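Local coordinates for protein glucosidase (PDB 5Z3K) that probably hydrolyses O-glycosidic bonds, acting as a family GH39 beta-glucosidase of a deep-sea bacterium, at residues P158-L163 with C196-L201; L224-Y229 with L260-W265. All blocks are in the same frame, centred on the assembly; numbering follows the deposited sequence.

Interaction 1: residues P158-L163 with C196-L201; sequences PDFGKL and CVAFPL
Asp159 grips two successive backbone N-H groups, those of Ala198 and Phe199, with one carboxylate. The contact joins two loops of a TIM barrel: one follows strand 151-154, the other leaves the end of strand 191-197. The CB of Asp159 points toward residues 196-201. Its CG sits between the backbone N and the carbonyl carbon (chi1 51°), which brings the carboxylate up to residues 197-199. CG comes within 3.5 Å of Ala198 N. Beyond it, OD1 accepts from Ala198 N at 2.9 Å through its syn lone pair, in a nearly straight bond. OD2 accepts from Phe199 N at 3.0 Å, also on the syn side but 29° out of the carboxylate plane. Two bonds in tandem should fix the rotation of the carboxylate. Apolar groups flank it: Ala198 CB is 3.4 Å from OD1, and Val197 CG1 lies against OD2. An alanine at Asp159 would take away both acceptors, and the buried Ala198 and Phe199 N-H groups would probably be left without these mates. Phe160, the centre of an inverse gamma turn, adds an aromatic contact with Phe199. The ring planes stand at 42° with their rims together, and neither ring covers the other. Phe199 also packs on Met405 and Leu407 of strand 405-408. The two rings come closest where Phe160 CD1 meets Phe199 CZ at 3.3 Å.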
ATOM      1  N   PRO A 158      -7.819  10.760  11.738  1.00 15.27           N
ATOM      2  CA  PRO A 158      -8.366  11.709  12.727  1.00 18.44           C
ATOM      3  C   PRO A 158      -9.872  11.875  12.626  1.00 20.46           C
ATOM      4  O   PRO A 158     -10.495  12.301  13.603  1.00 21.20           O
ATOM      5  CB  PRO A 158      -7.639  13.023  12.400  1.00 17.65           C
ATOM      6  CG  PRO A 158      -7.313  12.902  10.936  1.00 17.31           C
ATOM      7  CD  PRO A 158      -6.940  11.446  10.770  1.00 12.31           C
ATOM      8  N   ASP A 159     -10.476  11.551  11.478  1.00 20.46           N
ATOM      9  CA  ASP A 159     -11.921  11.652  11.297  1.00 22.24           C
ATOM     10  C   ASP A 159     -12.655  10.368  11.665  1.00 25.07           C
ATOM     11  O   ASP A 159     -13.873  10.285  11.466  1.00 20.95           O
ATOM     12  CB  ASP A 159     -12.246  12.035   9.846  1.00 19.34           C
ATOM     13  CG  ASP A 159     -11.543  11.143   8.821  1.00 21.96           C
ATOM     14  OD1 ASP A 159     -10.485  10.558   9.145  1.00 17.37           O
ATOM     15  OD2 ASP A 159     -12.055  11.031   7.681  1.00 19.92           O
ATOM     16  N   PHE A 160     -11.948   9.368  12.192  1.00 18.30           N
ATOM     17  CA  PHE A 160     -12.560   8.101  12.590  1.00 19.27           C
ATOM     18  C   PHE A 160     -13.138   8.254  13.997  1.00 22.67           C
ATOM     19  O   PHE A 160     -12.651   7.685  14.979  1.00 19.38           O
ATOM     20  CB  PHE A 160     -11.539   6.973  12.518  1.00 20.92           C
ATOM     21  CG  PHE A 160     -12.143   5.602  12.508  1.00 18.46           C
ATOM     22  CD1 PHE A 160     -12.692   5.083  11.351  1.00 29.35           C
ATOM     23  CD2 PHE A 160     -12.138   4.819  13.644  1.00 27.27           C
ATOM     24  CE1 PHE A 160     -13.239   3.820  11.336  1.00 25.49           C
ATOM     25  CE2 PHE A 160     -12.685   3.552  13.631  1.00 25.03           C
ATOM     26  CZ  PHE A 160     -13.234   3.058  12.479  1.00 29.11           C
ATOM     27  N   GLY A 161     -14.201   9.058  14.083  1.00 22.30           N
ATOM     28  CA  GLY A 161     -14.694   9.429  15.394  1.00 25.06           C
ATOM     29  C   GLY A 161     -13.595  10.105  16.195  1.00 20.28           C
ATOM     30  O   GLY A 161     -12.740  10.816  15.656  1.00 21.43           O
ATOM     31  N   LYS A 162     -13.616   9.876  17.507  1.00 22.65           N
ATOM     32  CA  LYS A 162     -12.543  10.298  18.398  1.00 23.02           C
ATOM     33  C   LYS A 162     -11.623   9.139  18.762  1.00 25.74           C
ATOM     34  O   LYS A 162     -10.877   9.222  19.746  1.00 24.30           O
ATOM     35  CB  LYS A 162     -13.118  10.932  19.665  1.00 28.43           C
ATOM     36  CG  LYS A 162     -14.143  12.016  19.407  1.00 30.73           C
ATOM     37  CD  LYS A 162     -13.514  13.234  18.763  1.00 26.96           C
ATOM     38  CE  LYS A 162     -14.544  14.348  18.575  1.00 31.68           C
ATOM     39  NZ  LYS A 162     -14.357  15.109  17.291  1.00 35.12           N
ATOM     40  N   LEU A 163     -11.663   8.063  17.985  1.00 19.34           N
ATOM     41  CA  LEU A 163     -10.953   6.846  18.344  1.00 21.05           C
ATOM     42  C   LEU A 163      -9.468   6.887  18.009  1.00 18.83           C
ATOM     43  O   LEU A 163      -8.704   6.108  18.586  1.00 20.89           O
ATOM     44  CB  LEU A 163     -11.617   5.652  17.665  1.00 22.92           C
ATOM     45  CG  LEU A 163     -13.067   5.419  18.102  1.00 24.59           C
ATOM     46  CD1 LEU A 163     -13.663   4.198  17.415  1.00 30.49           C
ATOM     47  CD2 LEU A 163     -13.165   5.285  19.611  1.00 31.51           C
ATOM     48  N   CYS A 196      -4.075  11.298   6.567  1.00 14.46           N
ATOM     49  CA  CYS A 196      -4.592   9.932   6.547  1.00 16.52           C
ATOM     50  C   CYS A 196      -6.096   9.932   6.791  1.00 15.34           C
ATOM     51  O   CYS A 196      -6.582   9.364   7.772  1.00 14.92           O
ATOM     52  CB  CYS A 196      -3.872   9.030   7.556  1.00 14.92           C
ATOM     53  SG  CYS A 196      -4.295   7.269   7.340  1.00 16.65           S
ATOM     54  N   VAL A 197      -6.829  10.564   5.867  1.00 15.92           N
ATOM     55  CA  VAL A 197      -8.285  10.619   5.923  1.00 18.29           C
ATOM     56  C   VAL A 197      -8.869   9.214   5.905  1.00 17.87           C
ATOM     57  O   VAL A 197      -8.626   8.432   4.977  1.00 18.49           O
ATOM     58  CB  VAL A 197      -8.818  11.443   4.741  1.00 16.53           C
ATOM     59  CG1 VAL A 197     -10.338  11.590   4.833  1.00 18.69           C
ATOM     60  CG2 VAL A 197      -8.143  12.806   4.681  1.00 19.27           C
ATOM     61  N   ALA A 198      -9.690   8.900   6.911  1.00 17.09           N
ATOM     62  CA  ALA A 198     -10.335   7.592   6.957  1.00 16.09           C
ATOM     63  C   ALA A 198     -11.564   7.523   6.062  1.00 19.25           C
ATOM     64  O   ALA A 198     -11.873   6.452   5.529  1.00 17.94           O
ATOM     65  CB  ALA A 198     -10.738   7.244   8.395  1.00 19.19           C
ATOM     66  N   PHE A 199     -12.281   8.635   5.906  1.00 16.00           N
ATOM     67  CA  PHE A 199     -13.546   8.680   5.171  1.00 20.63           C
ATOM     68  C   PHE A 199     -13.422   9.675   4.020  1.00 17.05           C
ATOM     69  O   PHE A 199     -14.004  10.770   4.066  1.00 17.66           O
ATOM     70  CB  PHE A 199     -14.694   9.058   6.110  1.00 20.51           C
ATOM     71  CG  PHE A 199     -14.812   8.163   7.321  1.00 22.68           C
ATOM     72  CD1 PHE A 199     -14.575   6.802   7.221  1.00 19.17           C
ATOM     73  CD2 PHE A 199     -15.167   8.684   8.550  1.00 22.70           C
ATOM     74  CE1 PHE A 199     -14.683   5.977   8.321  1.00 23.91           C
ATOM     75  CE2 PHE A 199     -15.282   7.868   9.654  1.00 22.98           C
ATOM     76  CZ  PHE A 199     -15.041   6.513   9.542  1.00 26.78           C
ATOM     77  N   PRO A 200     -12.687   9.318   2.953  1.00 19.01           N
ATOM     78  CA  PRO A 200     -12.301  10.327   1.946  1.00 18.21           C
ATOM     79  C   PRO A 200     -13.439  10.865   1.096  1.00 16.61           C
ATOM     80  O   PRO A 200     -13.218  11.853   0.386  1.00 16.73           O
ATOM     81  CB  PRO A 200     -11.283   9.586   1.069  1.00 18.81           C
ATOM     82  CG  PRO A 200     -11.619   8.135   1.252  1.00 19.10           C
ATOM     83  CD  PRO A 200     -12.069   8.006   2.681  1.00 17.91           C
ATOM     84  N   LEU A 201     -14.625  10.257   1.108  1.00 17.24           N
ATOM     85  CA  LEU A 201     -15.771  10.849   0.426  1.00 18.45           C
ATOM     86  C   LEU A 201     -16.689  11.597   1.391  1.00 21.03           C
ATOM     87  O   LEU A 201     -17.846  11.869   1.051  1.00 22.86           O
ATOM     88  CB  LEU A 201     -16.567   9.786  -0.337  1.00 20.08           C
ATOM     89  CG  LEU A 201     -15.833   8.983  -1.421  1.00 21.69           C
ATOM     90  CD1 LEU A 201     -16.783   8.013  -2.123  1.00 17.22           C
ATOM     91  CD2 LEU A 201     -15.150   9.905  -2.428  1.00 14.69           C
TER

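Interaction 2: residues L224-Y229 with L260-W265; sequences LSWMWY and LLLSYW
Trp226 and Leu262 meet through a CH-pi contact between two neighbouring parallel strands. Leu262 CD1 sits over one face of the indole, 3.8 Å from the centroid of its six-membered ring. With chi1 at 52°, the end of the Trp226 side chain comes nearer to strand 260-265. Leu260 CB lies at the indole edge, near the ring plane, 3.9 Å from NE1. That NE1 is buried without a polar partner. On the other face of the sheet, selenomethionine Met227 and Tyr264 run side by side and point the same way. The selenium lies over the Tyr264 ring, 4.4 Å from the centroid, in a Met-aromatic contact. The chain bends at its last torsion, and the methyl CE reaches Tyr264 CD1 at 3.3 Å. Tyr229 also runs alongside Tyr264, and its OH is 3.0 Å from Tyr264 CD2. Backbone bonds tie the two strands: Leu261 N to Leu224 O, Trp226 N to Leu261 O, Ser263 N to Trp226 O and Trp228 N to Tyr264 O. Ser225 OG and Ser263 OG both bond to Glu153, and Tyr264 OH bonds to Asp156. The strands belong to a right-handed beta-alpha-beta unit of the TIM barrel. Its helix 238-252 packs on Trp226 and Trp228, and helix 277-291 covers Trp265. In the barrel, strand 191-197 flanks strand 223-229, and strand 298-301 flanks strand 259-266.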
ATOM      1  N   LEU A 224      -1.205  14.239   0.104  1.00 16.53           N
ATOM      2  CA  LEU A 224      -2.428  14.093   0.876  1.00 15.70           C
ATOM      3  C   LEU A 224      -2.689  12.600   1.020  1.00 14.37           C
ATOM      4  O   LEU A 224      -2.846  11.899   0.018  1.00 18.11           O
ATOM      5  CB  LEU A 224      -3.594  14.805   0.181  1.00 18.60           C
ATOM      6  CG  LEU A 224      -4.926  15.094   0.892  1.00 17.12           C
ATOM      7  CD1 LEU A 224      -5.762  13.817   1.076  1.00 19.65           C
ATOM      8  CD2 LEU A 224      -4.734  15.840   2.212  1.00 19.74           C
ATOM      9  N   SER A 225      -2.708  12.110   2.251  1.00 15.44           N
ATOM     10  CA  SER A 225      -2.844  10.677   2.475  1.00 14.78           C
ATOM     11  C   SER A 225      -4.261  10.337   2.942  1.00 13.98           C
ATOM     12  O   SER A 225      -4.922  11.131   3.622  1.00 15.30           O
ATOM     13  CB  SER A 225      -1.795  10.193   3.479  1.00 13.19           C
ATOM     14  OG  SER A 225      -2.022  10.749   4.760  1.00 16.48           O
ATOM     15  N   TRP A 226      -4.738   9.165   2.522  1.00 12.48           N
ATOM     16  CA  TRP A 226      -6.121   8.745   2.734  1.00 13.46           C
ATOM     17  C   TRP A 226      -6.182   7.226   2.646  1.00 17.17           C
ATOM     18  O   TRP A 226      -5.212   6.572   2.259  1.00 13.82           O
ATOM     19  CB  TRP A 226      -7.064   9.391   1.703  1.00 13.73           C
ATOM     20  CG  TRP A 226      -6.607   9.194   0.287  1.00 13.70           C
ATOM     21  CD1 TRP A 226      -5.611   9.874  -0.347  1.00 18.40           C
ATOM     22  CD2 TRP A 226      -7.117   8.248  -0.667  1.00 12.64           C
ATOM     23  NE1 TRP A 226      -5.464   9.411  -1.633  1.00 14.51           N
ATOM     24  CE2 TRP A 226      -6.370   8.407  -1.853  1.00 14.08           C
ATOM     25  CE3 TRP A 226      -8.116   7.273  -0.628  1.00 12.13           C
ATOM     26  CZ2 TRP A 226      -6.613   7.644  -3.005  1.00 12.48           C
ATOM     27  CZ3 TRP A 226      -8.348   6.508  -1.770  1.00 13.20           C
ATOM     28  CH2 TRP A 226      -7.595   6.700  -2.939  1.00 14.11           C
HETATM   29  N   MSE A 227      -7.346   6.668   2.995  1.00 11.71           N
HETATM   30  CA  MSE A 227      -7.506   5.204   3.019  1.00 17.54           C
HETATM   31  C   MSE A 227      -8.777   4.744   2.320  1.00 15.83           C
HETATM   32  O   MSE A 227      -9.720   5.520   2.163  1.00 17.18           O
HETATM   33  CB  MSE A 227      -7.502   4.687   4.458  1.00 19.77           C
HETATM   34  CG  MSE A 227      -8.873   4.581   5.148  1.00 19.04           C
HETATM   35 SE   MSE A 227      -8.521   3.934   6.979  0.71 28.81          SE
HETATM   36  CE  MSE A 227      -7.179   5.272   7.208  1.00 22.27           C
ATOM     37  N   TRP A 228      -8.804   3.478   1.912  1.00 15.19           N
ATOM     38  CA  TRP A 228     -10.013   2.897   1.341  1.00 13.53           C
ATOM     39  C   TRP A 228      -9.979   1.378   1.485  1.00 15.29           C
ATOM     40  O   TRP A 228      -8.937   0.754   1.286  1.00 14.58           O
ATOM     41  CB  TRP A 228     -10.203   3.264  -0.133  1.00 16.98           C
ATOM     42  CG  TRP A 228     -11.608   2.975  -0.512  1.00 17.58           C
ATOM     43  CD1 TRP A 228     -12.073   1.918  -1.238  1.00 16.98           C
ATOM     44  CD2 TRP A 228     -12.755   3.722  -0.100  1.00 13.60           C
ATOM     45  NE1 TRP A 228     -13.452   1.981  -1.329  1.00 16.89           N
ATOM     46  CE2 TRP A 228     -13.890   3.074  -0.627  1.00 13.80           C
ATOM     47  CE3 TRP A 228     -12.931   4.880   0.664  1.00 12.83           C
ATOM     48  CZ2 TRP A 228     -15.183   3.551  -0.418  1.00 16.92           C
ATOM     49  CZ3 TRP A 228     -14.212   5.350   0.868  1.00 20.35           C
ATOM     50  CH2 TRP A 228     -15.321   4.691   0.322  1.00 20.14           C
ATOM     51  N   TYR A 229     -11.130   0.795   1.822  1.00 13.75           N
ATOM     52  CA  TYR A 229     -11.290  -0.647   1.911  1.00 15.75           C
ATOM     53  C   TYR A 229     -12.466  -1.085   1.049  1.00 16.03           C
ATOM     54  O   TYR A 229     -13.424  -0.333   0.857  1.00 18.53           O
ATOM     55  CB  TYR A 229     -11.548  -1.110   3.349  1.00 16.64           C
ATOM     56  CG  TYR A 229     -10.493  -0.724   4.350  1.00 18.87           C
ATOM     57  CD1 TYR A 229      -9.241  -1.331   4.344  1.00 22.10           C
ATOM     58  CD2 TYR A 229     -10.756   0.237   5.320  1.00 22.22           C
ATOM     59  CE1 TYR A 229      -8.272  -0.987   5.280  1.00 17.99           C
ATOM     60  CE2 TYR A 229      -9.800   0.589   6.253  1.00 28.68           C
ATOM     61  CZ  TYR A 229      -8.562  -0.023   6.229  1.00 26.38           C
ATOM     62  OH  TYR A 229      -7.619   0.337   7.167  1.00 31.07           O
ATOM     63  N   LEU A 260      -1.095  12.113  -4.263  1.00 13.64           N
ATOM     64  CA  LEU A 260      -2.092  11.351  -3.520  1.00 14.14           C
ATOM     65  C   LEU A 260      -1.446  10.070  -3.001  1.00 13.27           C
ATOM     66  O   LEU A 260      -0.951   9.261  -3.788  1.00 13.51           O
ATOM     67  CB  LEU A 260      -3.294  11.011  -4.397  1.00 14.92           C
ATOM     68  CG  LEU A 260      -4.133  12.175  -4.916  1.00 16.34           C
ATOM     69  CD1 LEU A 260      -5.531  11.674  -5.277  1.00 14.80           C
ATOM     70  CD2 LEU A 260      -4.193  13.307  -3.894  1.00 15.60           C
ATOM     71  N   LEU A 261      -1.454   9.881  -1.688  1.00 14.18           N
ATOM     72  CA  LEU A 261      -0.866   8.688  -1.089  1.00 14.44           C
ATOM     73  C   LEU A 261      -1.969   7.854  -0.458  1.00 13.53           C
ATOM     74  O   LEU A 261      -2.665   8.321   0.450  1.00 12.76           O
ATOM     75  CB  LEU A 261       0.194   9.058  -0.051  1.00 12.88           C
ATOM     76  CG  LEU A 261       1.224   7.976   0.278  1.00 14.78           C
ATOM     77  CD1 LEU A 261       2.501   8.634   0.784  1.00 16.05           C
ATOM     78  CD2 LEU A 261       0.676   7.017   1.317  1.00 20.26           C
ATOM     79  N   LEU A 262      -2.108   6.618  -0.928  1.00 10.66           N
ATOM     80  CA  LEU A 262      -3.106   5.684  -0.424  1.00  9.38           C
ATOM     81  C   LEU A 262      -2.473   4.926   0.744  1.00 13.58           C
ATOM     82  O   LEU A 262      -1.746   3.950   0.549  1.00 13.88           O
ATOM     83  CB  LEU A 262      -3.567   4.772  -1.559  1.00 14.34           C
ATOM     84  CG  LEU A 262      -4.608   3.672  -1.351  1.00 12.63           C
ATOM     85  CD1 LEU A 262      -5.852   4.196  -0.610  1.00 12.18           C
ATOM     86  CD2 LEU A 262      -4.960   3.046  -2.712  1.00 12.18           C
ATOM     87  N   SER A 263      -2.737   5.392   1.976  1.00 13.00           N
ATOM     88  CA  SER A 263      -2.016   4.890   3.148  1.00 13.61           C
ATOM     89  C   SER A 263      -2.497   3.525   3.619  1.00 12.37           C
ATOM     90  O   SER A 263      -1.750   2.831   4.324  1.00 11.62           O
ATOM     91  CB  SER A 263      -2.135   5.890   4.304  1.00 13.90           C
ATOM     92  OG  SER A 263      -1.150   6.896   4.163  1.00 16.24           O
ATOM     93  N   TYR A 264      -3.733   3.152   3.288  1.00  9.93           N
ATOM     94  CA  TYR A 264      -4.279   1.820   3.537  1.00 13.68           C
ATOM     95  C   TYR A 264      -5.110   1.444   2.333  1.00 12.08           C
ATOM     96  O   TYR A 264      -5.961   2.233   1.908  1.00 13.30           O
ATOM     97  CB  TYR A 264      -5.234   1.735   4.732  1.00 14.41           C
ATOM     98  CG  TYR A 264      -4.763   2.039   6.133  1.00 12.30           C
ATOM     99  CD1 TYR A 264      -4.557   3.347   6.550  1.00 15.26           C
ATOM    100  CD2 TYR A 264      -4.655   1.027   7.074  1.00 12.87           C
ATOM    101  CE1 TYR A 264      -4.185   3.634   7.858  1.00 13.04           C
ATOM    102  CE2 TYR A 264      -4.278   1.297   8.393  1.00 17.76           C
ATOM    103  CZ  TYR A 264      -4.054   2.609   8.779  1.00 16.57           C
ATOM    104  OH  TYR A 264      -3.685   2.892  10.091  1.00 16.62           O
ATOM    105  N   TRP A 265      -4.922   0.234   1.835  1.00 12.98           N
ATOM    106  CA  TRP A 265      -5.866  -0.323   0.878  1.00 12.67           C
ATOM    107  C   TRP A 265      -5.861  -1.833   1.032  1.00 12.11           C
ATOM    108  O   TRP A 265      -4.804  -2.445   1.233  1.00  9.50           O
ATOM    109  CB  TRP A 265      -5.549   0.100  -0.558  1.00 10.90           C
ATOM    110  CG  TRP A 265      -4.400  -0.596  -1.239  1.00 11.03           C
ATOM    111  CD1 TRP A 265      -3.114  -0.162  -1.312  1.00 11.46           C
ATOM    112  CD2 TRP A 265      -4.457  -1.811  -2.005  1.00 12.58           C
ATOM    113  NE1 TRP A 265      -2.356  -1.035  -2.048  1.00 11.64           N
ATOM    114  CE2 TRP A 265      -3.154  -2.058  -2.488  1.00 11.09           C
ATOM    115  CE3 TRP A 265      -5.478  -2.710  -2.328  1.00  9.68           C
ATOM    116  CZ2 TRP A 265      -2.844  -3.168  -3.273  1.00 11.05           C
ATOM    117  CZ3 TRP A 265      -5.161  -3.823  -3.108  1.00 10.28           C
ATOM    118  CH2 TRP A 265      -3.857  -4.034  -3.571  1.00  9.48           C
TER

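How the interactions relate
The two interactions lie in one eight-stranded parallel barrel, their centres about 11 Å apart. They come in series along the chain: interaction 1 closes before interaction 2 opens. They share the sheet through strands 191-197 and 223-229, which are neighbours in it. Val197 O and Met227 N, 2.9 Å apart, are probably hydrogen-bonded, which ties the end of strand 191-197, where the second loop of interaction 1 begins, to strand 223-229. Interaction 2 lies within the barrel wall. Interaction 1 joins loops at the C-terminal ends of the strands, the end where TIM-barrel enzymes carry their active sites. Through this bond, the two contacts connect the loop after strand 151-154 to strand 259-266.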